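Local structure of exopolyphosphatase-related protein (Archaeoglobus fulgidus, 3LLV) at residues L66-V71 / S93-Y98; V74-S79 / K86-L91; L21-T26 / E48-V53. The protein is of unproven function, possibly nucleic acid binding, with this chain forming the N-terminal NAD(P)-binding Rossmann domain, of the TrkA-N family, of a longer protein. One frame throughout, in Å; residues are numbered along the deposited sequence. Where two conformers were deposited one is given.

Interaction 1: L66-V71 / S93-Y98; sequences LDLEGV and SVSDVY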
loop_
_atom_site.group_PDB
_atom_site.type_symbol
_atom_site.label_atom_id
_atom_site.label_comp_id
_atom_site.label_asym_id
_atom_site.label_seq_id
_atom_site.Cartn_x
_atom_site.Cartn_y
_atom_site.Cartn_z
ATOM N N LEU A 66 8.715 -7.978 10.713
ATOM C CA LEU A 66 9.287 -7.877 9.358
ATOM C C LEU A 66 10.679 -7.261 9.367
ATOM O O LEU A 66 11.015 -6.470 10.256
ATOM C CB LEU A 66 8.379 -7.043 8.455
ATOM C CG LEU A 66 6.946 -7.515 8.187
ATOM C CD1 LEU A 66 6.184 -6.405 7.475
ATOM C CD2 LEU A 66 6.926 -8.807 7.364
ATOM N N ASP A 67 11.493 -7.632 8.382
ATOM C CA ASP A 67 12.780 -6.979 8.192
ATOM C C ASP A 67 12.539 -5.843 7.215
ATOM O O ASP A 67 12.493 -6.049 6.006
ATOM C CB ASP A 67 13.816 -7.962 7.649
ATOM C CG ASP A 67 15.208 -7.347 7.531
ATOM O OD1 ASP A 67 16.214 -8.089 7.662
ATOM O OD2 ASP A 67 15.303 -6.121 7.301
ATOM N N LEU A 68 12.393 -4.646 7.722
ATOM C CA LEU A 68 12.011 -3.527 6.916
ATOM C C LEU A 68 13.157 -2.654 6.458
ATOM O O LEU A 68 12.949 -1.687 5.758
ATOM C CB LEU A 68 11.043 -2.662 7.684
ATOM C CG LEU A 68 9.678 -3.196 8.025
ATOM C CD1 LEU A 68 9.084 -2.286 9.013
ATOM C CD2 LEU A 68 8.826 -3.297 6.828
ATOM N N GLU A 69 14.369 -2.921 6.903
ATOM C CA GLU A 69 15.424 -1.957 6.618
ATOM C C GLU A 69 15.861 -1.983 5.153
ATOM O O GLU A 69 16.275 -0.962 4.660
ATOM C CB GLU A 69 16.611 -2.050 7.599
ATOM N N GLY A 70 15.732 -3.129 4.497
ATOM C CA GLY A 70 15.947 -3.264 3.074
ATOM C C GLY A 70 14.770 -3.051 2.109
ATOM O O GLY A 70 14.938 -3.092 0.919
ATOM N N VAL A 71 13.585 -2.817 2.646
ATOM C CA VAL A 71 12.408 -2.479 1.852
ATOM C C VAL A 71 12.523 -1.134 1.123
ATOM O O VAL A 71 12.967 -0.197 1.678
ATOM C CB VAL A 71 11.173 -2.473 2.740
ATOM C CG1 VAL A 71 9.984 -1.944 2.013
ATOM C CG2 VAL A 71 10.869 -3.807 3.216
ATOM N N SER A 93 5.243 4.258 14.052
ATOM C CA SER A 93 5.625 4.008 15.441
ATOM C C SER A 93 6.778 3.001 15.512
ATOM O O SER A 93 7.488 2.944 16.513
ATOM C CB SER A 93 4.436 3.508 16.251
ATOM O OG SER A 93 4.210 2.132 15.995
ATOM N N VAL A 94 6.958 2.225 14.437
ATOM C CA VAL A 94 8.001 1.186 14.327
ATOM C C VAL A 94 9.169 1.568 13.404
ATOM O O VAL A 94 10.324 1.259 13.725
ATOM C CB VAL A 94 7.394 -0.164 13.830
ATOM C CG1 VAL A 94 8.470 -1.249 13.663
ATOM C CG2 VAL A 94 6.299 -0.653 14.805
ATOM N N SER A 95 8.877 2.209 12.265
ATOM C CA SER A 95 9.886 2.356 11.224
ATOM C C SER A 95 9.691 3.620 10.411
ATOM O O SER A 95 8.546 4.069 10.225
ATOM C CB SER A 95 9.797 1.162 10.269
ATOM O OG SER A 95 10.715 1.265 9.187
ATOM N N ASP A 96 10.797 4.160 9.916
ATOM C CA ASP A 96 10.745 5.265 8.955
ATOM C C ASP A 96 10.676 4.810 7.483
ATOM O O ASP A 96 10.822 5.641 6.565
ATOM C CB ASP A 96 11.901 6.254 9.192
ATOM C CG ASP A 96 13.252 5.712 8.734
ATOM O OD1 ASP A 96 13.333 4.534 8.321
ATOM O OD2 ASP A 96 14.246 6.481 8.829
ATOM N N VAL A 97 10.455 3.509 7.261
ATOM C CA VAL A 97 10.477 2.970 5.908
ATOM C C VAL A 97 9.605 3.810 4.957
ATOM O O VAL A 97 8.490 4.220 5.314
ATOM C CB VAL A 97 10.081 1.469 5.873
ATOM C CG1 VAL A 97 8.662 1.246 6.476
ATOM C CG2 VAL A 97 10.195 0.932 4.430
ATOM N N TYR A 98 10.115 4.098 3.765
ATOM C CA TYR A 98 9.385 4.949 2.828
ATOM C C TYR A 98 7.966 4.410 2.569
ATOM O O TYR A 98 7.799 3.204 2.325
ATOM C CB TYR A 98 10.178 4.969 1.541
ATOM C CG TYR A 98 9.801 6.052 0.578
ATOM C CD1 TYR A 98 10.457 7.276 0.598
ATOM C CD2 TYR A 98 8.805 5.846 -0.378
ATOM C CE1 TYR A 98 10.133 8.272 -0.294
ATOM C CE2 TYR A 98 8.490 6.849 -1.309
ATOM C CZ TYR A 98 9.156 8.055 -1.242
ATOM O OH TYR A 98 8.846 9.068 -2.146
#

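Interaction 2: V74-S79 / K86-L91; sequences VLITGS and KILKAL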
loop_
_atom_site.group_PDB
_atom_site.type_symbol
_atom_site.label_atom_id
_atom_site.label_comp_id
_atom_site.label_asym_id
_atom_site.label_seq_id
_atom_site.Cartn_x
_atom_site.Cartn_y
_atom_site.Cartn_z
ATOM N N VAL A 74 6.679 0.836 1.339
ATOM C CA VAL A 74 5.454 0.239 1.794
ATOM C C VAL A 74 4.335 1.001 1.094
ATOM O O VAL A 74 4.295 2.229 1.155
ATOM C CB VAL A 74 5.322 0.364 3.324
ATOM C CG1 VAL A 74 3.917 -0.086 3.801
ATOM C CG2 VAL A 74 6.427 -0.440 4.020
ATOM N N LEU A 75 3.433 0.263 0.449
ATOM C CA LEU A 75 2.356 0.873 -0.334
ATOM C C LEU A 75 1.041 0.641 0.413
ATOM O O LEU A 75 0.621 -0.493 0.620
ATOM C CB LEU A 75 2.312 0.290 -1.749
ATOM C CG LEU A 75 3.630 0.225 -2.506
ATOM C CD1 LEU A 75 3.329 -0.265 -3.911
ATOM C CD2 LEU A 75 4.352 1.577 -2.545
ATOM N N ILE A 76 0.427 1.729 0.869
ATOM C CA ILE A 76 -0.816 1.619 1.638
ATOM C C ILE A 76 -1.915 1.944 0.631
ATOM O O ILE A 76 -2.096 3.117 0.251
ATOM C CB ILE A 76 -0.807 2.572 2.860
ATOM C CG1 ILE A 76 0.329 2.186 3.830
ATOM C CG2 ILE A 76 -2.182 2.519 3.589
ATOM C CD1 ILE A 76 0.615 3.215 4.911
ATOM N N THR A 77 -2.644 0.905 0.191
ATOM C CA THR A 77 -3.486 1.015 -1.020
ATOM C C THR A 77 -4.987 0.873 -0.795
ATOM O O THR A 77 -5.753 0.939 -1.757
ATOM C CB THR A 77 -3.078 -0.036 -2.100
ATOM O OG1 THR A 77 -3.514 -1.324 -1.662
ATOM C CG2 THR A 77 -1.615 -0.064 -2.297
ATOM N N GLY A 78 -5.420 0.656 0.448
ATOM C CA GLY A 78 -6.842 0.473 0.744
ATOM C C GLY A 78 -7.656 1.728 0.496
ATOM O O GLY A 78 -7.117 2.836 0.425
ATOM N N SER A 79 -8.970 1.559 0.407
ATOM C CA SER A 79 -9.811 2.675 -0.020
ATOM C C SER A 79 -10.502 3.381 1.161
ATOM O O SER A 79 -11.399 4.213 0.957
ATOM C CB SER A 79 -10.826 2.157 -1.040
ATOM O OG SER A 79 -11.718 1.275 -0.397
ATOM N N LYS A 86 -4.599 5.090 10.340
ATOM C CA LYS A 86 -4.248 4.206 11.446
ATOM C C LYS A 86 -3.090 3.291 11.071
ATOM O O LYS A 86 -2.176 3.061 11.897
ATOM C CB LYS A 86 -5.462 3.400 11.878
ATOM C CG LYS A 86 -6.436 4.186 12.721
ATOM C CD LYS A 86 -7.652 3.324 13.031
ATOM C CE LYS A 86 -8.396 3.818 14.260
ATOM N NZ LYS A 86 -8.846 5.231 14.116
ATOM N N ILE A 87 -3.104 2.801 9.831
ATOM C CA ILE A 87 -2.036 1.926 9.355
ATOM C C ILE A 87 -0.718 2.685 9.313
ATOM O O ILE A 87 0.322 2.212 9.812
ATOM C CB ILE A 87 -2.354 1.375 7.946
ATOM C CG1 ILE A 87 -3.542 0.389 8.009
ATOM C CG2 ILE A 87 -1.111 0.785 7.315
ATOM C CD1 ILE A 87 -4.113 0.085 6.648
ATOM N N LEU A 88 -0.772 3.896 8.765
ATOM C CA LEU A 88 0.428 4.720 8.612
ATOM C C LEU A 88 1.012 5.050 10.001
ATOM O O LEU A 88 2.222 5.028 10.177
ATOM C CB LEU A 88 0.073 6.017 7.870
ATOM C CG LEU A 88 1.156 7.113 7.789
ATOM C CD1 LEU A 88 2.407 6.571 7.077
ATOM C CD2 LEU A 88 0.610 8.360 7.065
ATOM N N LYS A 89 0.150 5.362 10.971
ATOM C CA LYS A 89 0.634 5.699 12.311
ATOM C C LYS A 89 1.267 4.488 13.000
ATOM O O LYS A 89 2.281 4.644 13.682
ATOM C CB LYS A 89 -0.513 6.264 13.145
ATOM C CG LYS A 89 -0.849 7.717 12.731
ATOM C CD LYS A 89 -2.058 8.285 13.488
ATOM C CE LYS A 89 -2.384 9.679 12.983
ATOM N NZ LYS A 89 -3.620 10.249 13.586
ATOM N N ALA A 90 0.658 3.306 12.836
ATOM C CA ALA A 90 1.222 2.046 13.364
ATOM C C ALA A 90 2.607 1.788 12.762
ATOM O O ALA A 90 3.587 1.503 13.483
ATOM C CB ALA A 90 0.276 0.835 13.088
ATOM N N LEU A 91 2.681 1.896 11.438
ATOM C CA LEU A 91 3.925 1.736 10.722
ATOM C C LEU A 91 4.975 2.690 11.256
ATOM O O LEU A 91 6.072 2.264 11.604
ATOM C CB LEU A 91 3.715 1.953 9.207
ATOM C CG LEU A 91 4.984 1.789 8.371
ATOM C CD1 LEU A 91 5.583 0.369 8.469
ATOM C CD2 LEU A 91 4.720 2.167 6.893
#

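Interaction 3: L21-T26 / E48-V53; sequences LVRELT and EGFDAV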
loop_
_atom_site.group_PDB
_atom_site.type_symbol
_atom_site.label_atom_id
_atom_site.label_comp_id
_atom_site.label_asym_id
_atom_site.label_seq_id
_atom_site.Cartn_x
_atom_site.Cartn_y
_atom_site.Cartn_z
ATOM N N LEU A 21 -1.085 -3.767 -8.164
ATOM C CA LEU A 21 0.316 -3.451 -7.874
ATOM C C LEU A 21 1.173 -4.682 -7.592
ATOM O O LEU A 21 2.312 -4.748 -8.029
ATOM C CB LEU A 21 0.402 -2.484 -6.688
ATOM C CG LEU A 21 0.120 -1.038 -7.082
ATOM C CD1 LEU A 21 -0.152 -0.169 -5.849
ATOM C CD2 LEU A 21 1.265 -0.471 -7.903
ATOM N N VAL A 22 0.600 -5.626 -6.866
ATOM C CA VAL A 22 1.261 -6.924 -6.603
ATOM C C VAL A 22 1.601 -7.602 -7.936
ATOM O O VAL A 22 2.682 -8.158 -8.079
ATOM C CB VAL A 22 0.405 -7.838 -5.701
ATOM C CG1 VAL A 22 1.052 -9.230 -5.565
ATOM C CG2 VAL A 22 0.251 -7.238 -4.313
ATOM N N ARG A 23 0.749 -7.531 -8.951
ATOM C CA ARG A 23 1.048 -8.117 -10.263
ATOM C C ARG A 23 2.086 -7.403 -11.010
ATOM O O ARG A 23 2.984 -7.975 -11.547
ATOM C CB ARG A 23 -0.160 -8.068 -11.150
ATOM C CG ARG A 23 -1.135 -9.074 -10.882
ATOM C CD ARG A 23 -2.151 -9.093 -11.968
ATOM N NE ARG A 23 -1.619 -9.317 -13.285
ATOM C CZ ARG A 23 -2.312 -9.134 -14.412
ATOM N NH1 ARG A 23 -1.775 -9.375 -15.574
ATOM N NH2 ARG A 23 -3.542 -8.696 -14.386
ATOM N N GLU A 24 1.921 -6.105 -11.090
ATOM C CA GLU A 24 2.802 -5.310 -11.914
ATOM C C GLU A 24 4.238 -5.285 -11.398
ATOM O O GLU A 24 5.176 -5.337 -12.190
ATOM C CB GLU A 24 2.256 -3.894 -12.068
ATOM C CG GLU A 24 2.901 -3.115 -13.206
ATOM C CD GLU A 24 2.222 -1.791 -13.473
ATOM O OE1 GLU A 24 2.849 -0.916 -14.119
ATOM O OE2 GLU A 24 1.067 -1.623 -13.022
ATOM N N LEU A 25 4.407 -5.200 -10.079
ATOM C CA LEU A 25 5.740 -5.211 -9.483
ATOM C C LEU A 25 6.431 -6.563 -9.637
ATOM O O LEU A 25 7.628 -6.632 -9.917
ATOM C CB LEU A 25 5.677 -4.776 -8.014
ATOM C CG LEU A 25 5.361 -3.288 -7.808
ATOM C CD1 LEU A 25 4.934 -3.016 -6.364
ATOM C CD2 LEU A 25 6.525 -2.406 -8.196
ATOM N N THR A 26 5.668 -7.635 -9.471
ATOM C CA THR A 26 6.177 -8.978 -9.727
ATOM C C THR A 26 6.682 -9.122 -11.170
ATOM O O THR A 26 7.767 -9.679 -11.392
ATOM C CB THR A 26 5.129 -10.056 -9.362
ATOM O OG1 THR A 26 4.740 -9.871 -7.989
ATOM C CG2 THR A 26 5.689 -11.473 -9.565
ATOM N N GLU A 48 -2.363 -18.052 -6.239
ATOM C CA GLU A 48 -1.825 -17.652 -7.517
ATOM C C GLU A 48 -0.314 -17.632 -7.529
ATOM O O GLU A 48 0.300 -17.349 -8.568
ATOM C CB GLU A 48 -2.344 -16.259 -7.884
ATOM C CG GLU A 48 -3.840 -16.219 -7.921
ATOM C CD GLU A 48 -4.370 -14.907 -8.397
ATOM O OE1 GLU A 48 -3.668 -13.889 -8.244
ATOM O OE2 GLU A 48 -5.500 -14.908 -8.913
ATOM N N GLY A 49 0.293 -17.885 -6.373
ATOM C CA GLY A 49 1.743 -17.956 -6.302
ATOM C C GLY A 49 2.375 -16.668 -5.844
ATOM O O GLY A 49 3.591 -16.490 -5.955
ATOM N N PHE A 50 1.554 -15.767 -5.325
ATOM C CA PHE A 50 2.083 -14.559 -4.698
ATOM C C PHE A 50 2.413 -14.815 -3.227
ATOM O O PHE A 50 1.878 -15.756 -2.616
ATOM C CB PHE A 50 1.127 -13.367 -4.877
ATOM C CG PHE A 50 0.947 -12.956 -6.317
ATOM C CD1 PHE A 50 2.006 -12.393 -7.027
ATOM C CD2 PHE A 50 -0.260 -13.155 -6.963
ATOM C CE1 PHE A 50 1.850 -11.993 -8.363
ATOM C CE2 PHE A 50 -0.428 -12.779 -8.300
ATOM C CZ PHE A 50 0.631 -12.201 -8.998
ATOM N N ASP A 51 3.342 -14.025 -2.695
ATOM C CA ASP A 51 3.660 -14.035 -1.266
ATOM C C ASP A 51 2.671 -13.115 -0.566
ATOM O O ASP A 51 2.611 -11.922 -0.868
ATOM C CB ASP A 51 5.082 -13.539 -1.025
ATOM C CG ASP A 51 6.127 -14.435 -1.657
ATOM O OD1 ASP A 51 6.071 -15.668 -1.441
ATOM O OD2 ASP A 51 7.007 -13.898 -2.363
ATOM N N ALA A 52 1.874 -13.675 0.335
ATOM C CA ALA A 52 0.805 -12.918 0.972
ATOM C C ALA A 52 0.616 -13.405 2.385
ATOM O O ALA A 52 0.782 -14.598 2.664
ATOM C CB ALA A 52 -0.506 -13.059 0.169
ATOM N N VAL A 53 0.282 -12.483 3.284
ATOM C CA VAL A 53 0.057 -12.835 4.677
ATOM C C VAL A 53 -1.188 -12.146 5.259
ATOM O O VAL A 53 -1.473 -10.977 4.944
ATOM C CB VAL A 53 1.349 -12.545 5.521
ATOM C CG1 VAL A 53 1.750 -11.052 5.452
ATOM C CG2 VAL A 53 1.199 -13.021 6.962
#

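Interaction 1: L66-V71 / S93-Y98
Leu68 and Val71 meet Ser95 and Val97 where two connections of this Rossmann fold run side by side: the one leading from helix 60-65 into strand 73-76, and the one leading from helix 81-94 into strand 99-103. No hydrogen bond joins the two segments, so the contact rests on van der Waals packing of Leu68, Val71, Ser95 and Val97. Leu68 places one methyl against the serine, CD1 lying 3.7 Å from Ser95 CB, with Ser95 OG little farther off. The leucine branch points that way because CG is anti to its own carbonyl carbon (chi1 -66°). Val71 and Val97 approach at a slant. Val97 CG2, anti to the backbone N, comes within 3.8 Å of Val71 CG1 and nearly as close to Val71 CB. Val97 CG2 also approaches the backbone of the loop, 4.0 Å from Leu68 O. Val97 CG1 is near Leu68 CD1 at 4.4 Å. Ile10 of strand 9-12 touches both Leu68 and Val71 and so links the loop to the sheet. Arg92, near the end of helix 81-94, gives NH1 to Ser95 O and NH2 to Val97 O, bracing the chain as it leaves the helix. Ser95 thus has two tasks, CB meeting Leu68 and the hydroxyl turning back onto its own chain. With an alanine here the hydroxyl is lost, and Val97 N would probably be left without its acceptor, the turn that presents the valine methyls becoming less firmly held. That turn is an ST turn, closed by the bond from Val97 N to Ser95 OG at 3.0 Å with an N-H...O angle of 152°.

Interaction 2: V74-S79 / K86-L91
A beta-alpha-beta unit of the Rossmann fold, strand 73-76, helix 81-94 and strand 99-103, is knit together here by aliphatic side chains between its first strand and its helix. The segment axes run nearly antiparallel, 156° between their directions, and approach to 10.2 Å. Val74 and Leu91 reach toward each other tip to tip, Val74 CG1 ending 3.9 Å from Leu91 CD2. Two residues along the strand, Ile76 sends its long branch to the helix: CG1 stands anti to the carbonyl carbon and the extended chi2 of 168° carries CD1 outward. Ile76 CD1 lies 3.8 Å from Ile87 CG2, the two isoleucines sliding past each other in opposite directions, and it also comes to 4.0 Å from Leu88 CA, close against the helix backbone, with Leu88 CB beside it. All five touching residues are buried. Around them, Tyr63 of helix 60-65 touches Ile87 and Leu91, Ile12 of strand 9-12 touches Val74 and Ile87, and Ile76 and Leu91 also meet Val101 and Ala99 of strand 99-103.

Interaction 3: L21-T26 / E48-V53
Phe50 lays its ring against Val22, Arg23 and Thr26 of helix 16-27, a helix of the Rossmann domain that packs on strands 9-12 and 32-36. Phe50 CB, 4.2 Å from Val22 CG1, starts the contact. With CG anti to the carbonyl carbon (chi1 -64°), the ring is directed at the helix, and Phe50 CG comes to 3.8 Å from Val22 CG1. Phe50 CD1 is nearer still, 3.6 Å from Val22 CG1. Val22 CG1 stands over one ring face, shifted toward the rim, in a CH-pi contact 4.0 Å from the Phe50 centroid and 25° off the ring normal. Farther out, Phe50 CE1 meets Thr26 OG1 at 3.6 Å, the hydroxyl lying by the ring edge near its plane and Thr26 CB beside it. At the far end, Phe50 CZ touches Arg23 CG at 4.1 Å in an oblique approach, so the aliphatic base of the arginine borders the ring. The threonine hydroxyl is engaged within its own helix: Thr26 OG1 donates to Val22 O at 2.7 Å, almost in line with the carbonyl (165°), which holds the oxygen by the ring edge. Just before Phe50, Gly49 ends helix 39-47 in a Schellman motif with positive phi, and the chain there turns toward the outermost strand, 51-54. Phe50 also touches Leu45 of helix 39-47, while Val22 and Thr26 rest on Ala34 and Val32 of strand 32-36, so the ring lies between the two helices at the border of the sheet.

Interactions 1 and 2 share helix 81-94 and adjoin, with centres 13 Å apart. Val97 CG1 packs 3.7 Å from Val74 CG2 and 3.8 Å from Leu91 CD1, and a probable hydrogen bond pairs Tyr98 O with Val74 N at 2.8 Å. Interaction 2 is nested inside the loop closed by interaction 1. Interaction 3 lies about 18 Å from interaction 2, centre to centre, yet they touch: Leu21 CD1 is 3.8 Å from Thr77 CG2. Interactions 1 and 3 do not touch, their nearest atoms about 6 Å and centres 19 Å apart. Leu75 faces helix 16-27, whereas its neighbours Val74 and Ile76 face helix 81-94, so interactions 2 and 3 use opposite faces of one parallel sheet.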